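PDB 3LFJ: phosphotransferase system, mannose/fructose/N-acetylgalactosamine-specific component IIB from Thermoanaerobacter tengcongensis, which probably serves as the IIB component of a sugar phosphotransferase system, passing a phosphoryl group from a phosphohistidine protein to an incoming sugar. Local coordinates for residues A[32-43]-A[68-78]. Sequence-based numbering, arbitrary orientation. Where two conformers were deposited one is given.
Sequences RLIHGQVMTRWM and YTMAAPPGVKV
Leu33 lies over one face of the Tyr68 ring, its CB 4.0 Å from the ring centroid in a CH-pi contact 21° off the normal. The two side chains cross at about a right angle, and Leu33 CD1 comes to 3.4 Å from Tyr68 CE2. The backbone of the same loop meets the ring's edge, where Ile34 O approaches Tyr68 CD1 at 3.3 Å, near the ring plane.

The remaining apolar contacts centre on Ile34, Pro73 and Met43. With CG1 beside its backbone N (chi1 -56°) and the chain then extended, Ile34 divides its two branches: CD1 meets Val78 CG2 tip to tip at 3.8 Å, while CG2 packs on Ala71. The Pro73 ring lies against the first turn of helix 38-43, at Met39 and Thr40, its CG 4.0 Å from Met43 CG. Met43, bent at chi2 and chi3, also carries CE to Val76 CG1.

Polar contacts between 32-43 and 68-78 run through water. One molecule donates to Arg32 O and is hydrogen-bonded to Tyr68 OH (2.7 Å between its oxygen and OH), lying in the ring plane. Ala71 O accepts from two others, one of which also donates to Gly36 O and the other of which bonds Thr40 OG1, so a single carbonyl is tied to both the turn 35-38 and the helix it leads into.

The contact thus joins two connections of the largely parallel alpha/beta sheet of this sorbose-type IIB protein: strand 22-30 to helix 38-43, and helix 62-70 to edge strand 78-81. Between these strands, Ile51 of strand 50-54 touches Met39, Met43, Pro73 and Val76, while Leu103 of strand 98-104 adjoins Leu33 and Ile34.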
ATOM      1  N   ARG A  32      -9.313   2.213  -2.708  1.00 15.04           N
ATOM      2  CA  ARG A  32      -9.753   2.562  -4.041  0.53 16.38           C
ATOM      3  C   ARG A  32      -8.642   2.522  -5.104  1.00 16.22           C
ATOM      4  O   ARG A  32      -8.834   2.824  -6.264  1.00 15.07           O
ATOM      5  CB  ARG A  32     -10.575   3.853  -4.042  0.53 19.11           C
ATOM      6  CG  ARG A  32     -11.926   3.655  -3.394  0.53 20.71           C
ATOM      7  CD  ARG A  32     -12.604   4.932  -3.165  0.53 26.60           C
ATOM      8  NE  ARG A  32     -12.526   5.807  -4.308  0.53 32.50           N
ATOM      9  CZ  ARG A  32     -11.995   7.037  -4.320  0.53 23.00           C
ATOM     10  NH1 ARG A  32     -11.406   7.659  -3.269  0.53 17.55           N
ATOM     11  NH2 ARG A  32     -12.044   7.631  -5.447  0.53 24.41           N
ATOM     12  N   LEU A  33      -7.479   2.043  -4.651  1.00 15.31           N
ATOM     13  CA  LEU A  33      -6.348   1.749  -5.560  1.00 14.97           C
ATOM     14  C   LEU A  33      -5.959   2.902  -6.484  1.00 15.04           C
ATOM     15  O   LEU A  33      -5.532   3.944  -6.009  1.00 15.56           O
ATOM     16  CB  LEU A  33      -6.581   0.430  -6.321  1.00 14.38           C
ATOM     17  CG  LEU A  33      -6.670  -0.781  -5.377  1.00 15.54           C
ATOM     18  CD1 LEU A  33      -7.208  -2.031  -6.083  1.00 19.07           C
ATOM     19  CD2 LEU A  33      -5.347  -1.055  -4.657  1.00 14.70           C
ATOM     20  N   ILE A  34      -6.081   2.711  -7.798  1.00 14.72           N
ATOM     21  CA  ILE A  34      -5.760   3.773  -8.735  1.00 16.26           C
ATOM     22  C   ILE A  34      -7.036   4.541  -9.067  1.00 16.52           C
ATOM     23  O   ILE A  34      -7.902   4.045  -9.785  1.00 20.31           O
ATOM     24  CB  ILE A  34      -5.089   3.218  -9.993  1.00 14.81           C
ATOM     25  CG1 ILE A  34      -3.843   2.406  -9.619  1.00 16.37           C
ATOM     26  CG2 ILE A  34      -4.700   4.378 -10.912  1.00 16.15           C
ATOM     27  CD1 ILE A  34      -3.069   1.892 -10.834  1.00 16.22           C
ATOM     28  N   HIS A  35      -7.148   5.739  -8.505  1.00 16.70           N
ATOM     29  CA  HIS A  35      -8.352   6.547  -8.671  1.00 16.35           C
ATOM     30  C   HIS A  35      -8.004   8.026  -8.811  1.00 19.60           C
ATOM     31  O   HIS A  35      -7.066   8.514  -8.189  1.00 17.92           O
ATOM     32  CB  HIS A  35      -9.296   6.345  -7.474  1.00 17.66           C
ATOM     33  CG  HIS A  35      -8.697   6.738  -6.158  1.00 15.69           C
ATOM     34  ND1 HIS A  35      -8.904   7.976  -5.583  1.00 18.43           N
ATOM     35  CD2 HIS A  35      -7.868   6.071  -5.322  1.00 15.87           C
ATOM     36  CE1 HIS A  35      -8.254   8.039  -4.433  1.00 17.17           C
ATOM     37  NE2 HIS A  35      -7.609   6.899  -4.257  1.00 16.53           N
ATOM     38  N   GLY A  36      -8.788   8.739  -9.615  1.00 21.03           N
ATOM     39  CA  GLY A  36      -8.539  10.153  -9.839  1.00 24.05           C
ATOM     40  C   GLY A  36      -7.097  10.422 -10.254  1.00 21.74           C
ATOM     41  O   GLY A  36      -6.516   9.675 -11.041  1.00 23.83           O
ATOM     42  N   GLN A  37      -6.519  11.488  -9.712  1.00 21.18           N
ATOM     43  CA  GLN A  37      -5.141  11.850 -10.033  1.00 23.31           C
ATOM     44  C   GLN A  37      -4.170  11.429  -8.935  1.00 24.33           C
ATOM     45  O   GLN A  37      -2.986  11.754  -8.981  1.00 21.48           O
ATOM     46  CB  GLN A  37      -5.030  13.364 -10.233  1.00 29.23           C
ATOM     47  CG  GLN A  37      -5.770  13.878 -11.447  1.00 33.98           C
ATOM     48  CD  GLN A  37      -5.280  13.235 -12.722  1.00 39.03           C
ATOM     49  OE1 GLN A  37      -6.046  12.588 -13.439  1.00 50.45           O
ATOM     50  NE2 GLN A  37      -3.993  13.394 -13.008  1.00 37.43           N
ATOM     51  N   VAL A  38      -4.670  10.715  -7.935  1.00 19.54           N
ATOM     52  CA  VAL A  38      -3.875  10.430  -6.750  1.00 18.94           C
ATOM     53  C   VAL A  38      -2.545   9.740  -7.066  1.00 19.57           C
ATOM     54  O   VAL A  38      -1.486  10.161  -6.599  1.00 19.00           O
ATOM     55  CB  VAL A  38      -4.707   9.605  -5.743  1.00 21.65           C
ATOM     56  CG1 VAL A  38      -3.850   9.088  -4.608  1.00 26.57           C
ATOM     57  CG2 VAL A  38      -5.854  10.459  -5.207  1.00 23.34           C
ATOM     58  N   MET A  39      -2.589   8.676  -7.856  1.00 18.79           N
ATOM     59  CA  MET A  39      -1.362   7.951  -8.137  1.00 17.59           C
ATOM     60  C   MET A  39      -0.462   8.701  -9.108  1.00 20.68           C
ATOM     61  O   MET A  39       0.742   8.482  -9.132  1.00 21.01           O
ATOM     62  CB  MET A  39      -1.650   6.532  -8.641  1.00 18.67           C
ATOM     63  CG  MET A  39      -2.041   5.574  -7.518  1.00 18.62           C
ATOM     64  SD  MET A  39      -0.843   5.469  -6.187  1.00 18.52           S
ATOM     65  CE  MET A  39       0.538   4.775  -7.081  1.00 21.36           C
ATOM     66  N   THR A  40      -1.043   9.579  -9.921  1.00 19.93           N
ATOM     67  CA  THR A  40      -0.233  10.403 -10.803  1.00 22.71           C
ATOM     68  C   THR A  40       0.635  11.315  -9.941  1.00 22.90           C
ATOM     69  O   THR A  40       1.833  11.476 -10.195  1.00 26.81           O
ATOM     70  CB  THR A  40      -1.119  11.193 -11.772  1.00 23.90           C
ATOM     71  OG1 THR A  40      -1.839  10.268 -12.600  1.00 28.23           O
ATOM     72  CG2 THR A  40      -0.278  12.108 -12.651  1.00 26.99           C
ATOM     73  N   ARG A  41       0.044  11.865  -8.883  1.00 19.15           N
ATOM     74  CA  ARG A  41       0.799  12.662  -7.926  1.00 18.92           C
ATOM     75  C   ARG A  41       1.891  11.848  -7.225  1.00 21.46           C
ATOM     76  O   ARG A  41       3.044  12.256  -7.179  1.00 23.08           O
ATOM     77  CB  ARG A  41      -0.129  13.315  -6.896  1.00 22.82           C
ATOM     78  CG  ARG A  41      -1.215  14.186  -7.509  1.00 28.41           C
ATOM     79  CD  ARG A  41      -1.930  14.983  -6.428  1.00 35.93           C
ATOM     80  NE  ARG A  41      -3.036  15.755  -6.982  1.00 51.33           N
ATOM     81  CZ  ARG A  41      -2.902  16.962  -7.519  1.00 59.31           C
ATOM     82  NH1 ARG A  41      -1.707  17.538  -7.569  1.00 59.14           N
ATOM     83  NH2 ARG A  41      -3.963  17.591  -8.005  1.00 62.71           N
ATOM     84  N   TRP A  42       1.533  10.676  -6.700  1.00 18.64           N
ATOM     85  CA  TRP A  42       2.504   9.850  -5.995  1.00 18.76           C
ATOM     86  C   TRP A  42       3.676   9.420  -6.873  1.00 16.82           C
ATOM     87  O   TRP A  42       4.817   9.433  -6.420  1.00 19.60           O
ATOM     88  CB  TRP A  42       1.825   8.619  -5.369  1.00 18.55           C
ATOM     89  CG  TRP A  42       1.122   8.966  -4.088  1.00 16.19           C
ATOM     90  CD1 TRP A  42      -0.227   9.102  -3.896  1.00 17.51           C
ATOM     91  CD2 TRP A  42       1.740   9.243  -2.824  1.00 16.21           C
ATOM     92  NE1 TRP A  42      -0.481   9.451  -2.588  1.00 17.31           N
ATOM     93  CE2 TRP A  42       0.706   9.549  -1.911  1.00 16.58           C
ATOM     94  CE3 TRP A  42       3.069   9.276  -2.380  1.00 20.50           C
ATOM     95  CZ2 TRP A  42       0.960   9.888  -0.577  1.00 16.74           C
ATOM     96  CZ3 TRP A  42       3.323   9.603  -1.041  1.00 19.96           C
ATOM     97  CH2 TRP A  42       2.266   9.902  -0.159  1.00 18.54           C
ATOM     98  N   MET A  43       3.401   9.048  -8.122  1.00 18.85           N
ATOM     99  CA  MET A  43       4.452   8.486  -8.959  1.00 18.39           C
ATOM    100  C   MET A  43       5.471   9.520  -9.405  1.00 20.49           C
ATOM    101  O   MET A  43       6.578   9.158  -9.782  1.00 20.70           O
ATOM    102  CB  MET A  43       3.872   7.738 -10.154  1.00 17.87           C
ATOM    103  CG  MET A  43       3.153   6.437  -9.760  1.00 20.07           C
ATOM    104  SD  MET A  43       4.038   5.345  -8.609  1.00 19.84           S
ATOM    105  CE  MET A  43       5.303   4.664  -9.673  1.00 21.97           C
ATOM    106  N   TYR A  68      -8.097  -0.136 -13.779  1.00 16.13           N
ATOM    107  CA  TYR A  68      -6.948   0.442 -13.096  1.00 16.82           C
ATOM    108  C   TYR A  68      -5.771   0.675 -14.045  1.00 18.13           C
ATOM    109  O   TYR A  68      -5.023   1.649 -13.882  1.00 19.13           O
ATOM    110  CB  TYR A  68      -6.543  -0.426 -11.901  1.00 15.85           C
ATOM    111  CG  TYR A  68      -7.537  -0.411 -10.761  1.00 15.73           C
ATOM    112  CD1 TYR A  68      -8.086   0.774 -10.294  1.00 15.38           C
ATOM    113  CD2 TYR A  68      -7.924  -1.608 -10.132  1.00 16.71           C
ATOM    114  CE1 TYR A  68      -8.994   0.786  -9.245  1.00 17.46           C
ATOM    115  CE2 TYR A  68      -8.829  -1.606  -9.082  1.00 20.11           C
ATOM    116  CZ  TYR A  68      -9.367  -0.418  -8.643  1.00 18.80           C
ATOM    117  OH  TYR A  68     -10.266  -0.435  -7.600  1.00 21.34           O
ATOM    118  N   THR A  69      -5.604  -0.206 -15.032  1.00 18.32           N
ATOM    119  CA  THR A  69      -4.528  -0.057 -16.010  1.00 20.12           C
ATOM    120  C   THR A  69      -4.765   1.218 -16.828  1.00 23.80           C
ATOM    121  O   THR A  69      -3.838   1.995 -17.061  1.00 27.00           O
ATOM    122  CB  THR A  69      -4.434  -1.294 -16.924  1.00 24.90           C
ATOM    123  OG1 THR A  69      -4.068  -2.427 -16.129  1.00 25.90           O
ATOM    124  CG2 THR A  69      -3.389  -1.097 -18.020  1.00 29.01           C
ATOM    125  N   MET A  70      -6.012   1.450 -17.221  1.00 20.78           N
ATOM    126  CA  MET A  70      -6.369   2.641 -18.000  0.55 20.79           C
ATOM    127  C   MET A  70      -6.253   3.929 -17.196  1.00 23.70           C
ATOM    128  O   MET A  70      -6.034   5.014 -17.761  1.00 26.54           O
ATOM    129  CB  MET A  70      -7.790   2.518 -18.551  0.55 22.11           C
ATOM    130  CG  MET A  70      -7.957   1.381 -19.544  0.55 25.11           C
ATOM    131  SD  MET A  70      -9.509   1.490 -20.442  0.55 29.49           S
ATOM    132  CE  MET A  70     -10.700   1.360 -19.112  0.55 26.61           C
ATOM    133  N   ALA A  71      -6.409   3.814 -15.878  1.00 19.12           N
ATOM    134  CA  ALA A  71      -6.394   4.958 -14.974  1.00 18.92           C
ATOM    135  C   ALA A  71      -4.986   5.317 -14.516  1.00 18.50           C
ATOM    136  O   ALA A  71      -4.781   6.315 -13.811  1.00 20.39           O
ATOM    137  CB  ALA A  71      -7.278   4.673 -13.755  1.00 21.36           C
ATOM    138  N   ALA A  72      -4.024   4.500 -14.921  1.00 18.97           N
ATOM    139  CA  ALA A  72      -2.652   4.648 -14.461  1.00 21.06           C
ATOM    140  C   ALA A  72      -2.065   5.948 -14.982  1.00 18.88           C
ATOM    141  O   ALA A  72      -2.499   6.452 -16.028  1.00 21.64           O
ATOM    142  CB  ALA A  72      -1.817   3.487 -14.930  1.00 26.29           C
ATOM    143  N   PRO A  73      -1.068   6.475 -14.265  1.00 20.37           N
ATOM    144  CA  PRO A  73      -0.383   7.691 -14.714  1.00 22.75           C
ATOM    145  C   PRO A  73       0.246   7.468 -16.080  1.00 26.50           C
ATOM    146  O   PRO A  73       0.745   6.382 -16.365  1.00 21.97           O
ATOM    147  CB  PRO A  73       0.716   7.881 -13.664  1.00 20.80           C
ATOM    148  CG  PRO A  73       0.219   7.112 -12.455  1.00 25.48           C
ATOM    149  CD  PRO A  73      -0.491   5.941 -13.019  1.00 22.11           C
ATOM    150  N   PRO A  74       0.227   8.498 -16.934  1.00 29.14           N
ATOM    151  CA  PRO A  74       0.907   8.355 -18.219  1.00 29.45           C
ATOM    152  C   PRO A  74       2.340   7.879 -18.024  1.00 24.17           C
ATOM    153  O   PRO A  74       3.059   8.416 -17.174  1.00 26.07           O
ATOM    154  CB  PRO A  74       0.898   9.781 -18.775  1.00 30.74           C
ATOM    155  CG  PRO A  74      -0.295  10.415 -18.156  1.00 33.44           C
ATOM    156  CD  PRO A  74      -0.457   9.794 -16.793  1.00 33.20           C
ATOM    157  N   GLY A  75       2.741   6.880 -18.803  1.00 28.95           N
ATOM    158  CA  GLY A  75       4.111   6.397 -18.777  1.00 33.16           C
ATOM    159  C   GLY A  75       4.488   5.539 -17.579  1.00 32.54           C
ATOM    160  O   GLY A  75       5.673   5.320 -17.316  1.00 33.96           O
ATOM    161  N   VAL A  76       3.491   5.063 -16.843  1.00 25.25           N
ATOM    162  CA  VAL A  76       3.750   4.210 -15.682  1.00 23.38           C
ATOM    163  C   VAL A  76       3.084   2.856 -15.868  1.00 19.88           C
ATOM    164  O   VAL A  76       1.870   2.776 -16.050  1.00 23.10           O
ATOM    165  CB  VAL A  76       3.221   4.854 -14.385  1.00 22.71           C
ATOM    166  CG1 VAL A  76       3.447   3.928 -13.190  1.00 23.07           C
ATOM    167  CG2 VAL A  76       3.901   6.188 -14.135  1.00 22.25           C
ATOM    168  N   LYS A  77       3.883   1.795 -15.823  1.00 20.80           N
ATOM    169  CA  LYS A  77       3.365   0.436 -15.956  1.00 20.50           C
ATOM    170  C   LYS A  77       2.632   0.012 -14.688  1.00 21.37           C
ATOM    171  O   LYS A  77       3.039   0.366 -13.581  1.00 19.28           O
ATOM    172  CB  LYS A  77       4.511  -0.546 -16.219  1.00 25.09           C
ATOM    173  N   VAL A  78       1.558  -0.748 -14.873  1.00 18.15           N
ATOM    174  CA  VAL A  78       0.809  -1.336 -13.764  1.00 16.47           C
ATOM    175  C   VAL A  78       0.797  -2.843 -13.921  1.00 17.55           C
ATOM    176  O   VAL A  78       0.468  -3.358 -14.985  1.00 19.89           O
ATOM    177  CB  VAL A  78      -0.647  -0.854 -13.774  1.00 21.15           C
ATOM    178  CG1 VAL A  78      -1.460  -1.574 -12.685  1.00 21.12           C
ATOM    179  CG2 VAL A  78      -0.704   0.649 -13.587  1.00 21.90           C
TER
HETATM  180  O   HOH W   1     -11.428   1.950  -7.288  1.00 26.93           O
HETATM  181  O   HOH W   2      -6.813   8.155 -13.281  1.00 36.07           O
HETATM  182  O   HOH W   3      -3.207   7.653 -11.955  1.00 22.88           O